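Local coordinates for geranyltranstransferase (Stenotrophomonas maltophilia, PDB 7LBJ), which probably makes prenyl diphosphates by head-to-tail condensation, as a magnesium-dependent member of the farnesyl and geranylgeranyl diphosphate synthase family, at residues G188-I191 and R192-V195; G202-E206 and P207-Q211; L219-A222 and F223-D227. All blocks are in the same frame, centred on the assembly; numbering follows the deposited sequence.

In the fold
Each contact joins neighbouring stretches of chain, so none closes a long loop; they follow one another in series, with no nesting or crossing. Contact 1 lies in the buried middle of helix 176-201. Contact 2 is the surface turn that leads from the end of that helix into helix 206-233, and contact 3 sits farther along this second helix, with its centre about 23 Å from that of contact 2. The two helices fold back beside each other, and contacts 1 and 3 meet directly: Ile191 CD1 lies 3.8 Å from Gly220 CA, and Ile191 CG2 packs on Leu219 CD2. Contact 2 touches neither. Together they trace one helical hairpin of the almost wholly helical fold.

Contact 1. Residues G188-I191 and R192-V195; sequences GALI and RAAV
Ala189 O accepts a hydrogen bond from Ala193 N at 2.8 Å. One residue earlier, Arg192 N bonds to Gly188 O, 2.9 Å away. The same oxygen is flanked by the stem of Arg192: with CG beside the backbone N (chi1 -69°), the stem runs back along the preceding turn, CG 3.5 Å and CD 3.7 Å from Gly188 O. The bend at chi3 then carries the guanidinium off the helix, and its NH2 forms a salt bridge with Asp213 of helix 206-233. Leu190 O takes Ala194 N at 3.0 Å; the last bond of the set, Val195 N to Ile191 O, is weak at 3.3 Å. Side chains add little along the axis, Leu190 CD1 merely approaching Ala193 CB at 4.5 Å. Instead they face outward to different neighbours: Ala189, Leu190 and Ala193 to helix 140-154, Leu190 reaching helix 75-92 as well, Ile191 and Ala194 to helix 55-65, Val195 to both Leu59 and Leu212. Neighbouring helices thus pack on several sides of this one, as expected of a core helix in the all-alpha isoprenoid synthase fold.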
ATOM      1  N   GLY A 188      14.372  -5.996   8.808  1.00 13.40           N
ATOM      2  CA  GLY A 188      15.158  -6.944   8.037  1.00 13.78           C
ATOM      3  C   GLY A 188      14.506  -7.306   6.713  1.00 13.51           C
ATOM      4  O   GLY A 188      15.185  -7.422   5.682  1.00 11.79           O
ATOM      5  N   ALA A 189      13.179  -7.460   6.712  1.00 12.72           N
ATOM      6  CA  ALA A 189      12.499  -7.949   5.517  1.00 13.16           C
ATOM      7  C   ALA A 189      12.644  -6.976   4.347  1.00 11.62           C
ATOM      8  O   ALA A 189      12.895  -7.395   3.212  1.00 12.33           O
ATOM      9  CB  ALA A 189      11.017  -8.205   5.820  1.00 13.74           C
ATOM     10  N   LEU A 190      12.459  -5.679   4.594  1.00 12.26           N
ATOM     11  CA  LEU A 190      12.559  -4.720   3.490  1.00 12.47           C
ATOM     12  C   LEU A 190      13.997  -4.556   3.016  1.00 12.89           C
ATOM     13  O   LEU A 190      14.230  -4.305   1.828  1.00 11.96           O
ATOM     14  CB  LEU A 190      11.980  -3.374   3.908  1.00 14.86           C
ATOM     15  CG  LEU A 190      11.964  -2.246   2.878  1.00 13.74           C
ATOM     16  CD1 LEU A 190      11.064  -2.637   1.695  1.00 13.68           C
ATOM     17  CD2 LEU A 190      11.454  -0.982   3.571  1.00 12.13           C
ATOM     18  N   ILE A 191      14.970  -4.709   3.918  1.00 10.73           N
ATOM     19  CA  ILE A 191      16.368  -4.700   3.507  1.00 12.79           C
ATOM     20  C   ILE A 191      16.679  -5.897   2.614  1.00 13.56           C
ATOM     21  O   ILE A 191      17.368  -5.757   1.588  1.00 13.23           O
ATOM     22  CB  ILE A 191      17.268  -4.635   4.754  1.00 12.38           C
ATOM     23  CG1 ILE A 191      17.297  -3.182   5.243  1.00 13.48           C
ATOM     24  CG2 ILE A 191      18.676  -5.145   4.439  1.00 11.52           C
ATOM     25  CD1 ILE A 191      17.861  -3.008   6.680  1.00 15.51           C
ATOM     26  N   ARG A 192      16.172  -7.086   2.968  1.00 11.19           N
ATOM     27  CA  ARG A 192      16.338  -8.240   2.084  1.00 12.66           C
ATOM     28  C   ARG A 192      15.593  -8.041   0.770  1.00 12.78           C
ATOM     29  O   ARG A 192      16.080  -8.447  -0.289  1.00 12.37           O
ATOM     30  CB  ARG A 192      15.869  -9.522   2.772  1.00 13.01           C
ATOM     31  CG  ARG A 192      16.785  -9.943   3.927  1.00 12.22           C
ATOM     32  CD  ARG A 192      16.060 -10.905   4.840  1.00 15.11           C
ATOM     33  NE  ARG A 192      15.751 -12.164   4.162  1.00 17.39           N
ATOM     34  CZ  ARG A 192      15.098 -13.166   4.733  1.00 28.12           C
ATOM     35  NH1 ARG A 192      14.641 -13.072   5.972  1.00 22.06           N
ATOM     36  NH2 ARG A 192      14.898 -14.289   4.046  1.00 25.61           N
ATOM     37  N   ALA A 193      14.415  -7.411   0.808  1.00 10.84           N
ATOM     38  CA  ALA A 193      13.702  -7.151  -0.446  1.00 11.38           C
ATOM     39  C   ALA A 193      14.520  -6.265  -1.370  1.00 14.05           C
ATOM     40  O   ALA A 193      14.536  -6.477  -2.589  1.00 11.35           O
ATOM     41  CB  ALA A 193      12.337  -6.505  -0.180  1.00 10.84           C
ATOM     42  N   ALA A 194      15.197  -5.256  -0.817  1.00 10.12           N
ATOM     43  CA  ALA A 194      15.962  -4.356  -1.668  1.00 14.07           C
ATOM     44  C   ALA A 194      17.048  -5.121  -2.407  1.00 16.29           C
ATOM     45  O   ALA A 194      17.186  -4.993  -3.629  1.00 14.32           O
ATOM     46  CB  ALA A 194      16.566  -3.217  -0.847  1.00 12.46           C
ATOM     47  N   VAL A 195      17.792  -5.967  -1.689  1.00 12.83           N
ATOM     48  CA  VAL A 195      18.839  -6.756  -2.340  1.00 15.18           C
ATOM     49  C   VAL A 195      18.231  -7.729  -3.347  1.00 13.17           C
ATOM     50  O   VAL A 195      18.753  -7.905  -4.454  1.00 13.01           O
ATOM     51  CB  VAL A 195      19.681  -7.480  -1.277  1.00 15.47           C
ATOM     52  CG1 VAL A 195      20.607  -8.550  -1.925  1.00 14.97           C
ATOM     53  CG2 VAL A 195      20.479  -6.431  -0.457  1.00  9.93           C
TER

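Contact 2. Residues G202-E206 and P207-Q211; sequences GQAHE and PQLAQ
Leu209 turns its side chain back over the start of its own helix and sets it against Ala204. With chi1 at -69° its CG stands beside the backbone N, which places the fork of the leucine next to the entering chain: CD2 meets Ala204 CB at 3.9 Å, while CD1 comes 3.8 Å from Ala204 O. The CG itself is pressed to within 3.4 Å of His205 O, the oxygen that also takes the hydrogen bond of Leu209 N at 2.9 Å. His205 is the N-cap, so Ala204 and Leu209 occupy the N' and N4 positions, and their meeting is a hydrophobic staple. The chain reaches it straight from the Schellman motif at Gln203, where phi is positive; the two motifs in succession make the tight turn between helices 176-201 and 206-233. The staple continues into the first of these helices, since Ala204 and Leu209 both touch Ala199. Gln208 runs extended along another side of the cap, where a water links its OE1 to His205 N. The water lies 2.8 Å from His205 N, but its approach to OE1 is short enough to leave its exact position doubtful. The amide has a second anchor, NE2 bonding to Tyr281 OH. The imidazole of His205 leans away from the helix, with Gln203 O above the centre of one ring face; of the His205 side chain, CB alone comes near Pro207, 4.0 Å from its CD. Pro207 has no N-H to offer, which suits the first helical turn, and Glu206 sends its carboxylate outward while its carbonyl receives Ala210 N at 2.9 Å.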
ATOM      1  N   GLY A 202      18.844  -7.704 -12.212  1.00 17.17           N
ATOM      2  CA  GLY A 202      20.069  -8.225 -12.782  1.00 18.87           C
ATOM      3  C   GLY A 202      19.954  -9.617 -13.366  1.00 18.67           C
ATOM      4  O   GLY A 202      20.948 -10.157 -13.861  1.00 19.65           O
ATOM      5  N   GLN A 203      18.760 -10.214 -13.306  1.00 18.35           N
ATOM      6  CA  GLN A 203      18.478 -11.540 -13.852  1.00 19.18           C
ATOM      7  C   GLN A 203      19.253 -12.633 -13.123  1.00 20.62           C
ATOM      8  O   GLN A 203      19.643 -13.639 -13.721  1.00 19.58           O
ATOM      9  CB  GLN A 203      18.739 -11.589 -15.363  1.00 26.19           C
ATOM     10  CG  GLN A 203      18.028 -10.449 -16.074  1.00 26.87           C
ATOM     11  CD  GLN A 203      18.182 -10.455 -17.580  1.00 33.80           C
ATOM     12  OE1 GLN A 203      18.269 -11.503 -18.211  1.00 37.71           O
ATOM     13  NE2 GLN A 203      18.183  -9.272 -18.164  1.00 43.22           N
ATOM     14  N   ALA A 204      19.460 -12.453 -11.823  1.00 16.84           N
ATOM     15  CA  ALA A 204      20.111 -13.477 -11.014  1.00 18.73           C
ATOM     16  C   ALA A 204      19.269 -14.743 -10.955  1.00 20.89           C
ATOM     17  O   ALA A 204      18.037 -14.689 -10.980  1.00 21.66           O
ATOM     18  CB  ALA A 204      20.324 -12.966  -9.591  1.00 18.73           C
ATOM     19  N   HIS A 205      19.937 -15.886 -10.841  1.00 19.28           N
ATOM     20  CA  HIS A 205      19.230 -17.143 -10.628  1.00 22.78           C
ATOM     21  C   HIS A 205      19.118 -17.464  -9.137  1.00 27.68           C
ATOM     22  O   HIS A 205      19.759 -16.838  -8.286  1.00 20.22           O
ATOM     23  CB  HIS A 205      19.926 -18.285 -11.342  1.00 27.62           C
ATOM     24  CG  HIS A 205      20.011 -18.103 -12.819  1.00 31.96           C
ATOM     25  ND1 HIS A 205      18.897 -17.921 -13.610  1.00 32.77           N
ATOM     26  CD2 HIS A 205      21.079 -18.066 -13.650  1.00 30.55           C
ATOM     27  CE1 HIS A 205      19.274 -17.791 -14.869  1.00 36.40           C
ATOM     28  NE2 HIS A 205      20.593 -17.876 -14.920  1.00 36.13           N
ATOM     29  N   GLU A 206      18.294 -18.472  -8.833  1.00 23.29           N
ATOM     30  CA  GLU A 206      17.925 -18.739  -7.443  1.00 26.94           C
ATOM     31  C   GLU A 206      19.107 -18.992  -6.514  1.00 24.09           C
ATOM     32  O   GLU A 206      19.060 -18.504  -5.368  1.00 20.14           O
ATOM     33  CB  GLU A 206      16.944 -19.917  -7.381  1.00 32.05           C
ATOM     34  CG  GLU A 206      16.137 -20.091  -8.640  1.00 36.95           C
ATOM     35  CD  GLU A 206      15.095 -21.175  -8.499  1.00 41.29           C
ATOM     36  OE1 GLU A 206      14.532 -21.270  -7.392  1.00 39.86           O
ATOM     37  OE2 GLU A 206      14.845 -21.919  -9.487  1.00 41.30           O
ATOM     38  N   PRO A 207      20.155 -19.743  -6.896  1.00 27.97           N
ATOM     39  CA  PRO A 207      21.261 -19.944  -5.947  1.00 29.77           C
ATOM     40  C   PRO A 207      21.956 -18.654  -5.587  1.00 23.40           C
ATOM     41  O   PRO A 207      22.299 -18.437  -4.424  1.00 20.63           O
ATOM     42  CB  PRO A 207      22.190 -20.914  -6.689  1.00 27.88           C
ATOM     43  CG  PRO A 207      21.285 -21.652  -7.593  1.00 31.20           C
ATOM     44  CD  PRO A 207      20.307 -20.622  -8.074  1.00 26.65           C
ATOM     45  N   GLN A 208      22.153 -17.773  -6.562  1.00 22.57           N
ATOM     46  CA  GLN A 208      22.737 -16.482  -6.257  1.00 23.02           C
ATOM     47  C   GLN A 208      21.776 -15.593  -5.476  1.00 20.47           C
ATOM     48  O   GLN A 208      22.207 -14.792  -4.639  1.00 16.19           O
ATOM     49  CB  GLN A 208      23.147 -15.802  -7.546  1.00 25.21           C
ATOM     50  CG  GLN A 208      24.213 -14.828  -7.321  1.00 26.93           C
ATOM     51  CD  GLN A 208      24.851 -14.408  -8.604  1.00 29.87           C
ATOM     52  OE1 GLN A 208      24.402 -14.792  -9.695  1.00 29.84           O
ATOM     53  NE2 GLN A 208      25.914 -13.609  -8.496  1.00 28.81           N
ATOM     54  N   LEU A 209      20.475 -15.696  -5.741  1.00 16.34           N
ATOM     55  CA  LEU A 209      19.522 -14.959  -4.915  1.00 15.84           C
ATOM     56  C   LEU A 209      19.610 -15.408  -3.467  1.00 13.74           C
ATOM     57  O   LEU A 209      19.559 -14.580  -2.551  1.00 15.31           O
ATOM     58  CB  LEU A 209      18.090 -15.137  -5.452  1.00 14.86           C
ATOM     59  CG  LEU A 209      17.881 -14.435  -6.793  1.00 17.47           C
ATOM     60  CD1 LEU A 209      16.611 -14.898  -7.442  1.00 20.93           C
ATOM     61  CD2 LEU A 209      17.817 -12.932  -6.542  1.00 18.45           C
ATOM     62  N   ALA A 210      19.742 -16.723  -3.236  1.00 15.33           N
ATOM     63  CA  ALA A 210      19.799 -17.222  -1.866  1.00 14.98           C
ATOM     64  C   ALA A 210      21.079 -16.783  -1.174  1.00 15.84           C
ATOM     65  O   ALA A 210      21.081 -16.448   0.017  1.00 14.29           O
ATOM     66  CB  ALA A 210      19.686 -18.748  -1.868  1.00 20.40           C
ATOM     67  N   GLN A 211      22.187 -16.795  -1.897  1.00 15.81           N
ATOM     68  CA  GLN A 211      23.444 -16.326  -1.318  1.00 16.87           C
ATOM     69  C   GLN A 211      23.354 -14.848  -0.918  1.00 15.71           C
ATOM     70  O   GLN A 211      23.742 -14.457   0.195  1.00 15.96           O
ATOM     71  CB  GLN A 211      24.553 -16.569  -2.338  1.00 17.82           C
ATOM     72  CG  GLN A 211      25.918 -16.009  -1.987  1.00 20.50           C
ATOM     73  CD  GLN A 211      26.825 -16.094  -3.203  1.00 27.98           C
ATOM     74  OE1 GLN A 211      26.675 -15.321  -4.139  1.00 28.10           O
ATOM     75  NE2 GLN A 211      27.711 -17.076  -3.226  1.00 30.94           N
TER
HETATM   76  O   HOH W   1      22.703 -16.083 -10.860  1.00 31.17           O

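Contact 3. Residues L219-A222 and F223-D227; sequences LGLA and FQVRD
Phe223 N bonds to Leu219 O at 2.9 Å, and Phe223 CB lies 3.6 Å from the same oxygen. The ring itself leaves the axis: with CG anti to the backbone N (chi1 -167°) it swings outward to Ala295 and forms a cation-pi contact with Arg298. That arginine also bonds through NH2 to Phe223 O and, outside the two segments, pairs with Asp227 in a salt bridge; its side chain thus ties the C-terminal end to this turn in three ways. The turn from Phe223 to Arg226 runs straight into Asp227 and Asp228, the start of the second aspartate-rich motif (DDxxD) of the prenyl synthases; in relatives this motif helps bind the magnesium ions of the diphosphate. Ala222 has its CB on Val296 of helix 286-297, and its carbonyl oxygen takes Arg226 N at 2.9 Å, while Arg226 NH2 adds a further tie to the backbone of Arg298 by bonding to its O. Leu221 O is shared: Val225 N bonds to it at 2.9 Å, and Gln224 N adds a weak, strongly bent bond. The side chains of Leu221 and Val225 cross obliquely, Val225 CG2 resting 4.1 Å from Leu221 CD1 and 3.5 Å from Leu221 O. Both side chains then touch Phe254, while Leu221 also reaches Leu270 and Val225 reaches Leu267 on helix 260-277.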
ATOM      1  N   LEU A 219      23.025  -8.193   7.089  1.00 12.79           N
ATOM      2  CA  LEU A 219      23.160  -6.738   7.071  1.00 16.24           C
ATOM      3  C   LEU A 219      22.030  -6.050   7.833  1.00 16.64           C
ATOM      4  O   LEU A 219      22.266  -5.069   8.561  1.00 15.30           O
ATOM      5  CB  LEU A 219      23.217  -6.222   5.624  1.00 15.36           C
ATOM      6  CG  LEU A 219      23.583  -4.749   5.442  1.00 19.76           C
ATOM      7  CD1 LEU A 219      24.385  -4.588   4.169  1.00 23.64           C
ATOM      8  CD2 LEU A 219      22.338  -3.896   5.362  1.00 20.23           C
ATOM      9  N   GLY A 220      20.792  -6.518   7.651  1.00 11.32           N
ATOM     10  CA  GLY A 220      19.679  -5.879   8.318  1.00 12.14           C
ATOM     11  C   GLY A 220      19.793  -5.964   9.829  1.00 15.15           C
ATOM     12  O   GLY A 220      19.481  -5.003  10.539  1.00 17.11           O
ATOM     13  N   LEU A 221      20.241  -7.111  10.338  1.00 14.26           N
ATOM     14  CA  LEU A 221      20.475  -7.221  11.780  1.00 16.09           C
ATOM     15  C   LEU A 221      21.670  -6.370  12.207  1.00 15.51           C
ATOM     16  O   LEU A 221      21.595  -5.649  13.210  1.00 16.52           O
ATOM     17  CB  LEU A 221      20.684  -8.682  12.182  1.00 15.63           C
ATOM     18  CG  LEU A 221      20.910  -8.940  13.678  1.00 15.73           C
ATOM     19  CD1 LEU A 221      19.756  -8.380  14.492  1.00 17.17           C
ATOM     20  CD2 LEU A 221      21.096 -10.462  14.010  1.00 16.97           C
ATOM     21  N   ALA A 222      22.768  -6.410  11.440  1.00 12.97           N
ATOM     22  CA  ALA A 222      23.941  -5.623  11.795  1.00 15.56           C
ATOM     23  C   ALA A 222      23.590  -4.155  11.974  1.00 19.89           C
ATOM     24  O   ALA A 222      24.044  -3.505  12.926  1.00 18.90           O
ATOM     25  CB  ALA A 222      25.035  -5.788  10.732  1.00 16.76           C
ATOM     26  N   PHE A 223      22.794  -3.607  11.057  1.00 17.15           N
ATOM     27  CA  PHE A 223      22.417  -2.202  11.148  1.00 19.92           C
ATOM     28  C   PHE A 223      21.757  -1.908  12.491  1.00 20.02           C
ATOM     29  O   PHE A 223      22.036  -0.887  13.130  1.00 18.00           O
ATOM     30  CB  PHE A 223      21.482  -1.877   9.981  1.00 27.95           C
ATOM     31  CG  PHE A 223      21.246  -0.422   9.766  1.00 33.58           C
ATOM     32  CD1 PHE A 223      22.117   0.321   8.982  1.00 33.96           C
ATOM     33  CD2 PHE A 223      20.132   0.209  10.312  1.00 37.36           C
ATOM     34  CE1 PHE A 223      21.891   1.680   8.752  1.00 41.55           C
ATOM     35  CE2 PHE A 223      19.904   1.575  10.099  1.00 41.88           C
ATOM     36  CZ  PHE A 223      20.788   2.309   9.315  1.00 43.66           C
ATOM     37  N   GLN A 224      20.896  -2.812  12.951  1.00 18.56           N
ATOM     38  CA  GLN A 224      20.163  -2.566  14.187  1.00 19.70           C
ATOM     39  C   GLN A 224      21.036  -2.754  15.428  1.00 21.63           C
ATOM     40  O   GLN A 224      20.905  -1.999  16.394  1.00 20.94           O
ATOM     41  CB  GLN A 224      18.940  -3.483  14.250  1.00 18.73           C
ATOM     42  CG  GLN A 224      18.088  -3.237  15.473  1.00 23.82           C
ATOM     43  CD  GLN A 224      17.495  -1.840  15.485  1.00 25.05           C
ATOM     44  OE1 GLN A 224      17.082  -1.334  14.444  1.00 23.43           O
ATOM     45  NE2 GLN A 224      17.471  -1.200  16.663  1.00 25.15           N
ATOM     46  N   VAL A 225      21.907  -3.767  15.442  1.00 16.54           N
ATOM     47  CA  VAL A 225      22.849  -3.911  16.560  1.00 17.01           C
ATOM     48  C   VAL A 225      23.719  -2.661  16.682  1.00 20.15           C
ATOM     49  O   VAL A 225      23.914  -2.120  17.780  1.00 21.56           O
ATOM     50  CB  VAL A 225      23.700  -5.182  16.380  1.00 16.70           C
ATOM     51  CG1 VAL A 225      24.759  -5.294  17.481  1.00 17.01           C
ATOM     52  CG2 VAL A 225      22.800  -6.433  16.379  1.00 16.49           C
ATOM     53  N   ARG A 226      24.244  -2.173  15.549  1.00 18.94           N
ATOM     54  CA  ARG A 226      25.042  -0.943  15.563  1.00 20.66           C
ATOM     55  C   ARG A 226      24.245   0.223  16.128  1.00 24.97           C
ATOM     56  O   ARG A 226      24.766   1.015  16.930  1.00 26.77           O
ATOM     57  CB  ARG A 226      25.527  -0.611  14.143  1.00 20.77           C
ATOM     58  CG  ARG A 226      26.315   0.712  14.021  1.00 25.60           C
ATOM     59  CD  ARG A 226      27.437   0.764  15.048  1.00 37.40           C
ATOM     60  NE  ARG A 226      28.363   1.877  14.854  1.00 42.87           N
ATOM     61  CZ  ARG A 226      29.355   2.178  15.686  1.00 48.12           C
ATOM     62  NH1 ARG A 226      29.562   1.483  16.799  1.00 41.00           N
ATOM     63  NH2 ARG A 226      30.160   3.197  15.396  1.00 47.81           N
ATOM     64  N   ASP A 227      22.989   0.363  15.694  1.00 23.55           N
ATOM     65  CA  ASP A 227      22.134   1.438  16.192  1.00 26.12           C
ATOM     66  C   ASP A 227      21.998   1.363  17.705  1.00 28.18           C
ATOM     67  O   ASP A 227      22.124   2.376  18.404  1.00 29.08           O
ATOM     68  CB  ASP A 227      20.756   1.365  15.528  1.00 25.42           C
ATOM     69  CG  ASP A 227      20.672   2.172  14.227  1.00 36.85           C
ATOM     70  OD1 ASP A 227      21.717   2.651  13.738  1.00 35.25           O
ATOM     71  OD2 ASP A 227      19.551   2.321  13.693  1.00 37.97           O
TER